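PDB 1UZ5: molybdopterin molybdotransferase from Pyrococcus horikoshii, which probably catalyses the magnesium-dependent insertion of molybdate into adenylyl-molybdopterin, releasing AMP, in molybdenum cofactor synthesis. Local coordinates for residues V48-V56 with G136-I144; Y303-L313 with G367-F378. All blocks are in the same frame, centred on the assembly; numbering follows the deposited sequence.

Interaction 1: residues V48-V56 with G136-I144; sequences VPPFDRATV and GLGVMKKGI
The Asp52 carboxylate meets the backbone of the facing segment through one oxygen: Lys142 N donates to Asp52 OD2 at 2.8 Å, nearly in line with the C-O bond. The ring of Pro49, which follows a cis peptide bond, presents its CG and CD corner to Met140, with Pro49 CG 3.6 Å from Met140 CG, while Pro49 CD also touches Lys141 O. Gly143 N donates to Pro49 O at 2.9 Å, in the carbonyl plane. Between these loops and the turn at Gly138 the chains form a short two-stranded antiparallel ribbon in the MoeA N-terminal region, with Arg53 and Met140 as its hydrogen-bonded pair. Met140 N reaches Arg53 O at 2.9 Å, almost straight (173°). On the face that carries Arg53 and Met140, their side chains run alongside each other, CG of the arginine against CB of the methionine, and Arg53 NE hydrogen-bonds Gly104 O. With Thr55 OG1 between backbone N and carbonyl carbon (chi1 60°), Thr55 CG2 closes on Met140 CB at 3.7 Å. Ala54 and Val139 turn to the other face, where both touch Val114. The extended Lys142 chain runs past Pro49 and Pro50, Lys142 CG 3.5 Å from Pro49 O.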
loop_
_atom_site.group_PDB
_atom_site.type_symbol
_atom_site.label_atom_id
_atom_site.label_comp_id
_atom_site.label_asym_id
_atom_site.label_seq_id
_atom_site.Cartn_x
_atom_site.Cartn_y
_atom_site.Cartn_z
ATOM N N VAL A 48 -8.910 13.094 -20.253
ATOM C CA VAL A 48 -8.111 14.174 -19.709
ATOM C C VAL A 48 -7.096 14.598 -20.765
ATOM O O VAL A 48 -6.286 13.786 -21.201
ATOM C CB VAL A 48 -7.321 13.728 -18.458
ATOM C CG1 VAL A 48 -6.551 14.911 -17.902
ATOM C CG2 VAL A 48 -8.264 13.136 -17.413
ATOM N N PRO A 49 -7.151 15.866 -21.218
ATOM C CA PRO A 49 -8.126 16.880 -20.799
ATOM C C PRO A 49 -9.508 16.480 -21.306
ATOM O O PRO A 49 -9.623 15.682 -22.233
ATOM C CB PRO A 49 -7.594 18.161 -21.452
ATOM C CG PRO A 49 -6.951 17.646 -22.714
ATOM C CD PRO A 49 -6.223 16.410 -22.231
ATOM N N PRO A 50 -10.575 17.012 -20.693
ATOM C CA PRO A 50 -11.934 16.668 -21.120
ATOM C C PRO A 50 -12.421 17.400 -22.375
ATOM O O PRO A 50 -13.568 17.239 -22.784
ATOM C CB PRO A 50 -12.772 16.986 -19.882
ATOM C CG PRO A 50 -12.061 18.181 -19.309
ATOM C CD PRO A 50 -10.588 17.863 -19.485
ATOM N N PHE A 51 -11.537 18.188 -22.978
ATOM C CA PHE A 51 -11.840 18.944 -24.192
ATOM C C PHE A 51 -10.517 19.344 -24.832
ATOM O O PHE A 51 -9.474 19.304 -24.175
ATOM C CB PHE A 51 -12.638 20.211 -23.863
ATOM C CG PHE A 51 -11.983 21.092 -22.824
ATOM C CD1 PHE A 51 -12.281 20.934 -21.468
ATOM C CD2 PHE A 51 -11.044 22.053 -23.195
ATOM C CE1 PHE A 51 -11.650 21.719 -20.496
ATOM C CE2 PHE A 51 -10.406 22.845 -22.235
ATOM C CZ PHE A 51 -10.710 22.675 -20.876
ATOM N N ASP A 52 -10.549 19.721 -26.108
ATOM C CA ASP A 52 -9.325 20.148 -26.788
ATOM C C ASP A 52 -8.938 21.483 -26.174
ATOM O O ASP A 52 -9.743 22.408 -26.145
ATOM C CB ASP A 52 -9.572 20.340 -28.292
ATOM C CG ASP A 52 -9.940 19.050 -28.995
ATOM O OD1 ASP A 52 -10.514 19.125 -30.101
ATOM O OD2 ASP A 52 -9.653 17.963 -28.450
ATOM N N ARG A 53 -7.716 21.596 -25.668
ATOM C CA ARG A 53 -7.314 22.856 -25.075
ATOM C C ARG A 53 -6.064 23.447 -25.702
ATOM O O ARG A 53 -5.178 22.727 -26.163
ATOM C CB ARG A 53 -7.150 22.698 -23.549
ATOM C CG ARG A 53 -6.040 21.794 -23.080
ATOM C CD ARG A 53 -6.180 21.456 -21.577
ATOM N NE ARG A 53 -6.499 22.611 -20.731
ATOM C CZ ARG A 53 -6.455 22.607 -19.397
ATOM N NH1 ARG A 53 -6.101 21.512 -18.735
ATOM N NH2 ARG A 53 -6.770 23.701 -18.714
ATOM N N ALA A 54 -6.021 24.774 -25.754
ATOM C CA ALA A 54 -4.877 25.472 -26.316
ATOM C C ALA A 54 -3.691 25.244 -25.387
ATOM O O ALA A 54 -3.857 25.179 -24.168
ATOM C CB ALA A 54 -5.166 26.957 -26.418
ATOM N N THR A 55 -2.501 25.120 -25.964
ATOM C CA THR A 55 -1.295 24.910 -25.172
ATOM C C THR A 55 -0.458 26.181 -25.129
ATOM O O THR A 55 0.582 26.228 -24.481
ATOM C CB THR A 55 -0.443 23.765 -25.747
ATOM O OG1 THR A 55 -0.064 24.076 -27.093
ATOM C CG2 THR A 55 -1.233 22.464 -25.736
ATOM N N VAL A 56 -0.921 27.213 -25.828
ATOM C CA VAL A 56 -0.228 28.496 -25.865
ATOM C C VAL A 56 -1.254 29.608 -26.062
ATOM O O VAL A 56 -2.387 29.339 -26.463
ATOM C CB VAL A 56 0.771 28.571 -27.049
ATOM C CG1 VAL A 56 1.786 27.442 -26.962
ATOM C CG2 VAL A 56 0.019 28.502 -28.367
ATOM N N GLY A 136 -3.861 20.184 -34.869
ATOM C CA GLY A 136 -3.143 19.742 -33.685
ATOM C C GLY A 136 -2.102 20.709 -33.153
ATOM O O GLY A 136 -1.759 20.656 -31.972
ATOM N N LEU A 137 -1.589 21.584 -34.016
ATOM C CA LEU A 137 -0.596 22.576 -33.603
ATOM C C LEU A 137 -1.164 23.419 -32.462
ATOM O O LEU A 137 -2.298 23.887 -32.548
ATOM C CB LEU A 137 -0.258 23.503 -34.775
ATOM C CG LEU A 137 0.561 24.762 -34.469
ATOM C CD1 LEU A 137 2.013 24.390 -34.196
ATOM C CD2 LEU A 137 0.472 25.723 -35.651
ATOM N N GLY A 138 -0.376 23.610 -31.405
ATOM C CA GLY A 138 -0.813 24.409 -30.269
ATOM C C GLY A 138 -2.034 23.868 -29.541
ATOM O O GLY A 138 -2.741 24.611 -28.853
ATOM N N VAL A 139 -2.269 22.568 -29.667
ATOM C CA VAL A 139 -3.423 21.942 -29.043
ATOM C C VAL A 139 -3.127 20.631 -28.318
ATOM O O VAL A 139 -2.361 19.796 -28.797
ATOM C CB VAL A 139 -4.514 21.639 -30.095
ATOM C CG1 VAL A 139 -5.732 21.023 -29.426
ATOM C CG2 VAL A 139 -4.889 22.906 -30.840
ATOM N N MET A 140 -3.747 20.471 -27.156
ATOM C CA MET A 140 -3.646 19.255 -26.356
ATOM C C MET A 140 -5.035 18.676 -26.566
ATOM O O MET A 140 -6.007 19.161 -25.986
ATOM C CB MET A 140 -3.428 19.600 -24.883
ATOM C CG MET A 140 -3.662 18.456 -23.905
ATOM S SD MET A 140 -2.434 17.147 -23.996
ATOM C CE MET A 140 -1.024 17.950 -23.235
ATOM N N LYS A 141 -5.138 17.660 -27.415
ATOM C CA LYS A 141 -6.433 17.075 -27.715
ATOM C C LYS A 141 -7.052 16.318 -26.551
ATOM O O LYS A 141 -6.350 15.790 -25.689
ATOM C CB LYS A 141 -6.318 16.171 -28.946
ATOM C CG LYS A 141 -5.727 16.903 -30.154
ATOM C CD LYS A 141 -5.752 16.057 -31.415
ATOM C CE LYS A 141 -7.171 15.839 -31.915
ATOM N NZ LYS A 141 -7.195 14.967 -33.126
ATOM N N LYS A 142 -8.380 16.291 -26.542
ATOM C CA LYS A 142 -9.160 15.618 -25.514
ATOM C C LYS A 142 -8.693 14.178 -25.293
ATOM O O LYS A 142 -8.621 13.393 -26.238
ATOM C CB LYS A 142 -10.633 15.622 -25.927
ATOM C CG LYS A 142 -11.568 14.879 -24.987
ATOM C CD LYS A 142 -12.995 14.906 -25.517
ATOM C CE LYS A 142 -13.950 14.199 -24.571
ATOM N NZ LYS A 142 -15.339 14.153 -25.105
ATOM N N GLY A 143 -8.363 13.840 -24.050
ATOM C CA GLY A 143 -7.941 12.483 -23.741
ATOM C C GLY A 143 -6.498 12.095 -24.008
ATOM O O GLY A 143 -6.123 10.944 -23.784
ATOM N N ILE A 144 -5.683 13.033 -24.474
ATOM C CA ILE A 144 -4.277 12.745 -24.757
ATOM C C ILE A 144 -3.419 12.601 -23.492
ATOM O O ILE A 144 -2.362 11.967 -23.517
ATOM C CB ILE A 144 -3.674 13.831 -25.684
ATOM C CG1 ILE A 144 -4.039 13.519 -27.137
ATOM C CG2 ILE A 144 -2.160 13.875 -25.553
ATOM C CD1 ILE A 144 -5.516 13.283 -27.378
#

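Interaction 2: residues Y303-L313 with G367-F378; sequences YPTSCLTNFTL and GAVTSFIDADGF
Pro304 and Thr305 meet Ala368, Ser371 and Phe372 where helix segments 304-313 and 368-374 approach to 9.0 Å between axes, their directions 38° apart, before the chain turns to bring Phe378 against Thr309, Thr312 and Leu313, farther along helix 304-322. Tyr303 CE1 lies 3.6 Å from Ala368 CB, and Pro304 CB packs on Phe372 CB at 3.8 Å. A chi1 of 64° places Thr305 OG1 between its N and carbonyl carbon and turns Thr305 CG2 to within 3.5 Å of Ser371 C. One water bridges the helices: it accepts from Thr305 N and donates to Ala368 O at 2.8 Å, and it lies above one face of the Tyr303 ring, offset toward the rim. Leu313 CD2 approaches Phe378 CZ to 3.6 Å, Thr312 CG2 reaches the ring edge near its plane, 4.0 Å from Phe378 CE2, and Thr309 contacts CD2. Phe349 adds an edge-to-face ring contact. Were Phe378 replaced by alanine, Leu313 and the Thr312 methyl would probably be left without their aromatic partner, opening a gap between helix and strand. The contact joins the probable molybdopterin-binding domain to the C-terminal domain IV. Thr309 and Thr312 spend their hydroxyls on Thr305 O and Leu308 O of their own helix, so this interdomain seam relies on apolar contact, with the bridging water as its polar link.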
loop_
_atom_site.group_PDB
_atom_site.type_symbol
_atom_site.label_atom_id
_atom_site.label_comp_id
_atom_site.label_asym_id
_atom_site.label_seq_id
_atom_site.Cartn_x
_atom_site.Cartn_y
_atom_site.Cartn_z
ATOM N N TYR A 303 9.262 -14.078 22.956
ATOM C CA TYR A 303 10.509 -13.359 22.702
ATOM C C TYR A 303 10.238 -12.390 21.546
ATOM O O TYR A 303 9.896 -12.816 20.448
ATOM C CB TYR A 303 11.621 -14.332 22.308
ATOM C CG TYR A 303 12.992 -13.702 22.304
ATOM C CD1 TYR A 303 13.548 -13.201 23.483
ATOM C CD2 TYR A 303 13.728 -13.585 21.128
ATOM C CE1 TYR A 303 14.799 -12.597 23.493
ATOM C CE2 TYR A 303 14.987 -12.980 21.126
ATOM C CZ TYR A 303 15.512 -12.486 22.313
ATOM O OH TYR A 303 16.735 -11.860 22.323
ATOM N N PRO A 304 10.397 -11.075 21.783
ATOM C CA PRO A 304 10.170 -10.009 20.797
ATOM C C PRO A 304 10.525 -10.273 19.330
ATOM O O PRO A 304 9.651 -10.206 18.469
ATOM C CB PRO A 304 10.934 -8.833 21.394
ATOM C CG PRO A 304 10.673 -9.020 22.860
ATOM C CD PRO A 304 10.937 -10.511 23.033
ATOM N N THR A 305 11.791 -10.562 19.034
ATOM C CA THR A 305 12.191 -10.816 17.648
ATOM C C THR A 305 11.579 -12.094 17.073
ATOM O O THR A 305 11.407 -12.215 15.859
ATOM C CB THR A 305 13.725 -10.909 17.501
ATOM O OG1 THR A 305 14.209 -12.041 18.230
ATOM C CG2 THR A 305 14.389 -9.648 18.030
ATOM N N SER A 306 11.263 -13.052 17.941
ATOM C CA SER A 306 10.665 -14.311 17.501
ATOM C C SER A 306 9.189 -14.087 17.192
ATOM O O SER A 306 8.642 -14.675 16.258
ATOM C CB SER A 306 10.811 -15.382 18.585
ATOM O OG SER A 306 12.176 -15.607 18.884
ATOM N N CYS A 307 8.552 -13.244 17.993
ATOM C CA CYS A 307 7.147 -12.905 17.803
ATOM C C CYS A 307 7.040 -12.162 16.475
ATOM O O CYS A 307 6.149 -12.424 15.666
ATOM C CB CYS A 307 6.677 -11.994 18.937
ATOM S SG CYS A 307 4.981 -11.401 18.813
ATOM N N LEU A 308 7.974 -11.241 16.261
ATOM C CA LEU A 308 8.007 -10.439 15.046
ATOM C C LEU A 308 8.233 -11.322 13.823
ATOM O O LEU A 308 7.566 -11.171 12.797
ATOM C CB LEU A 308 9.117 -9.393 15.157
ATOM C CG LEU A 308 9.311 -8.422 13.996
ATOM C CD1 LEU A 308 7.998 -7.727 13.670
ATOM C CD2 LEU A 308 10.384 -7.411 14.373
ATOM N N THR A 309 9.178 -12.248 13.941
ATOM C CA THR A 309 9.487 -13.157 12.848
ATOM C C THR A 309 8.300 -14.042 12.504
ATOM O O THR A 309 7.929 -14.159 11.337
ATOM C CB THR A 309 10.698 -14.045 13.190
ATOM O OG1 THR A 309 11.885 -13.246 13.173
ATOM C CG2 THR A 309 10.842 -15.183 12.185
ATOM N N ASN A 310 7.699 -14.665 13.513
ATOM C CA ASN A 310 6.559 -15.538 13.265
ATOM C C ASN A 310 5.341 -14.756 12.783
ATOM O O ASN A 310 4.537 -15.266 12.004
ATOM C CB ASN A 310 6.213 -16.328 14.524
ATOM C CG ASN A 310 7.171 -17.481 14.767
ATOM O OD1 ASN A 310 8.389 -17.306 14.767
ATOM N ND2 ASN A 310 6.621 -18.667 14.978
ATOM N N PHE A 311 5.202 -13.523 13.259
ATOM C CA PHE A 311 4.090 -12.666 12.856
ATOM C C PHE A 311 4.184 -12.454 11.347
ATOM O O PHE A 311 3.217 -12.642 10.610
ATOM C CB PHE A 311 4.188 -11.319 13.582
ATOM C CG PHE A 311 3.286 -10.245 13.020
ATOM C CD1 PHE A 311 1.914 -10.293 13.217
ATOM C CD2 PHE A 311 3.823 -9.171 12.319
ATOM C CE1 PHE A 311 1.087 -9.284 12.728
ATOM C CE2 PHE A 311 3.007 -8.155 11.824
ATOM C CZ PHE A 311 1.635 -8.214 12.032
ATOM N N THR A 312 5.376 -12.074 10.903
ATOM C CA THR A 312 5.645 -11.813 9.499
ATOM C C THR A 312 5.427 -13.032 8.608
ATOM O O THR A 312 4.842 -12.932 7.525
ATOM C CB THR A 312 7.086 -11.326 9.323
ATOM O OG1 THR A 312 7.269 -10.122 10.074
ATOM C CG2 THR A 312 7.394 -11.062 7.849
ATOM N N LEU A 313 5.894 -14.186 9.072
ATOM C CA LEU A 313 5.773 -15.422 8.311
ATOM C C LEU A 313 4.371 -16.004 8.229
ATOM O O LEU A 313 3.969 -16.509 7.183
ATOM C CB LEU A 313 6.711 -16.484 8.890
ATOM C CG LEU A 313 8.205 -16.313 8.620
ATOM C CD1 LEU A 313 9.004 -17.283 9.473
ATOM C CD2 LEU A 313 8.474 -16.546 7.139
ATOM N N GLY A 367 20.155 -8.481 24.556
ATOM C CA GLY A 367 18.917 -8.165 25.251
ATOM C C GLY A 367 17.691 -8.309 24.366
ATOM O O GLY A 367 17.760 -8.092 23.159
ATOM N N ALA A 368 16.565 -8.668 24.967
ATOM C CA ALA A 368 15.329 -8.853 24.218
ATOM C C ALA A 368 14.836 -7.583 23.521
ATOM O O ALA A 368 14.471 -7.617 22.348
ATOM C CB ALA A 368 14.240 -9.389 25.140
ATOM N N VAL A 369 14.825 -6.468 24.241
ATOM C CA VAL A 369 14.346 -5.215 23.671
ATOM C C VAL A 369 15.302 -4.635 22.629
ATOM O O VAL A 369 14.880 -4.252 21.537
ATOM C CB VAL A 369 14.076 -4.189 24.784
ATOM C CG1 VAL A 369 13.523 -2.905 24.193
ATOM C CG2 VAL A 369 13.077 -4.778 25.782
ATOM N N THR A 370 16.589 -4.587 22.957
ATOM C CA THR A 370 17.589 -4.063 22.034
ATOM C C THR A 370 17.588 -4.874 20.737
ATOM O O THR A 370 17.771 -4.322 19.653
ATOM C CB THR A 370 19.002 -4.099 22.675
ATOM O OG1 THR A 370 19.063 -3.144 23.744
ATOM C CG2 THR A 370 20.073 -3.767 21.652
ATOM N N SER A 371 17.375 -6.182 20.856
ATOM C CA SER A 371 17.340 -7.063 19.690
ATOM C C SER A 371 16.149 -6.698 18.814
ATOM O O SER A 371 16.241 -6.670 17.586
ATOM C CB SER A 371 17.216 -8.526 20.131
ATOM O OG SER A 371 18.358 -8.931 20.863
ATOM N N PHE A 372 15.026 -6.434 19.469
ATOM C CA PHE A 372 13.799 -6.054 18.788
ATOM C C PHE A 372 14.050 -4.764 18.010
ATOM O O PHE A 372 13.707 -4.656 16.832
ATOM C CB PHE A 372 12.703 -5.841 19.831
ATOM C CG PHE A 372 11.454 -5.207 19.291
ATOM C CD1 PHE A 372 10.520 -5.958 18.588
ATOM C CD2 PHE A 372 11.191 -3.861 19.529
ATOM C CE1 PHE A 372 9.334 -5.381 18.134
ATOM C CE2 PHE A 372 10.007 -3.270 19.079
ATOM C CZ PHE A 372 9.077 -4.038 18.380
ATOM N N ILE A 373 14.661 -3.793 18.678
ATOM C CA ILE A 373 14.964 -2.510 18.063
ATOM C C ILE A 373 15.888 -2.654 16.857
ATOM O O ILE A 373 15.657 -2.025 15.830
ATOM C CB ILE A 373 15.631 -1.550 19.074
ATOM C CG1 ILE A 373 14.646 -1.203 20.194
ATOM C CG2 ILE A 373 16.104 -0.285 18.362
ATOM C CD1 ILE A 373 13.357 -0.557 19.709
ATOM N N ASP A 374 16.919 -3.487 16.982
ATOM C CA ASP A 374 17.894 -3.689 15.905
ATOM C C ASP A 374 17.467 -4.577 14.735
ATOM O O ASP A 374 18.035 -4.481 13.646
ATOM C CB ASP A 374 19.201 -4.259 16.473
ATOM C CG ASP A 374 19.836 -3.353 17.505
ATOM O OD1 ASP A 374 19.675 -2.118 17.403
ATOM O OD2 ASP A 374 20.510 -3.878 18.414
ATOM N N ALA A 375 16.485 -5.444 14.951
ATOM C CA ALA A 375 16.037 -6.353 13.900
ATOM C C ALA A 375 15.317 -5.675 12.731
ATOM O O ALA A 375 14.186 -5.220 12.866
ATOM C CB ALA A 375 15.148 -7.434 14.502
ATOM N N ASP A 376 15.975 -5.623 11.578
ATOM C CA ASP A 376 15.384 -5.011 10.395
ATOM C C ASP A 376 14.687 -6.056 9.541
ATOM O O ASP A 376 13.827 -5.736 8.721
ATOM C CB ASP A 376 16.457 -4.301 9.575
ATOM C CG ASP A 376 17.076 -3.144 10.322
ATOM O OD1 ASP A 376 16.310 -2.328 10.879
ATOM O OD2 ASP A 376 18.321 -3.046 10.350
ATOM N N GLY A 377 15.066 -7.312 9.749
ATOM C CA GLY A 377 14.477 -8.405 9.003
ATOM C C GLY A 377 15.121 -9.718 9.397
ATOM O O GLY A 377 15.841 -9.793 10.393
ATOM N N PHE A 378 14.871 -10.765 8.622
ATOM C CA PHE A 378 15.458 -12.056 8.935
ATOM C C PHE A 378 15.983 -12.779 7.708
ATOM O O PHE A 378 15.536 -12.536 6.583
ATOM C CB PHE A 378 14.440 -12.942 9.665
ATOM C CG PHE A 378 13.209 -13.259 8.859
ATOM C CD1 PHE A 378 13.269 -14.136 7.778
ATOM C CD2 PHE A 378 11.983 -12.688 9.188
ATOM C CE1 PHE A 378 12.124 -14.440 7.038
ATOM C CE2 PHE A 378 10.838 -12.985 8.456
ATOM C CZ PHE A 378 10.909 -13.863 7.379
HETATM O O HOH W 1 13.877 -9.990 20.988
#

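In the fold
Interactions 1 and 2 lie on opposite sides of the chain's centre, their own centres about 55 Å apart, and share no helix or strand. Interaction 1 is a surface contact within the N-terminal region, pairing loops and a short ribbon; interaction 2 is partly buried and ties a helix of the probable molybdopterin-binding domain to a helix and strand of the C-terminal domain. Their chemistry follows their places. Residues 48-56 and 136-144 are held by five direct hydrogen bonds, four of them backbone to backbone, whereas residues 303-313 and 367-378 have no direct hydrogen bond across them and meet through aromatic and aliphatic side chains. The buried areas are similar all the same, 590 and 540 Å².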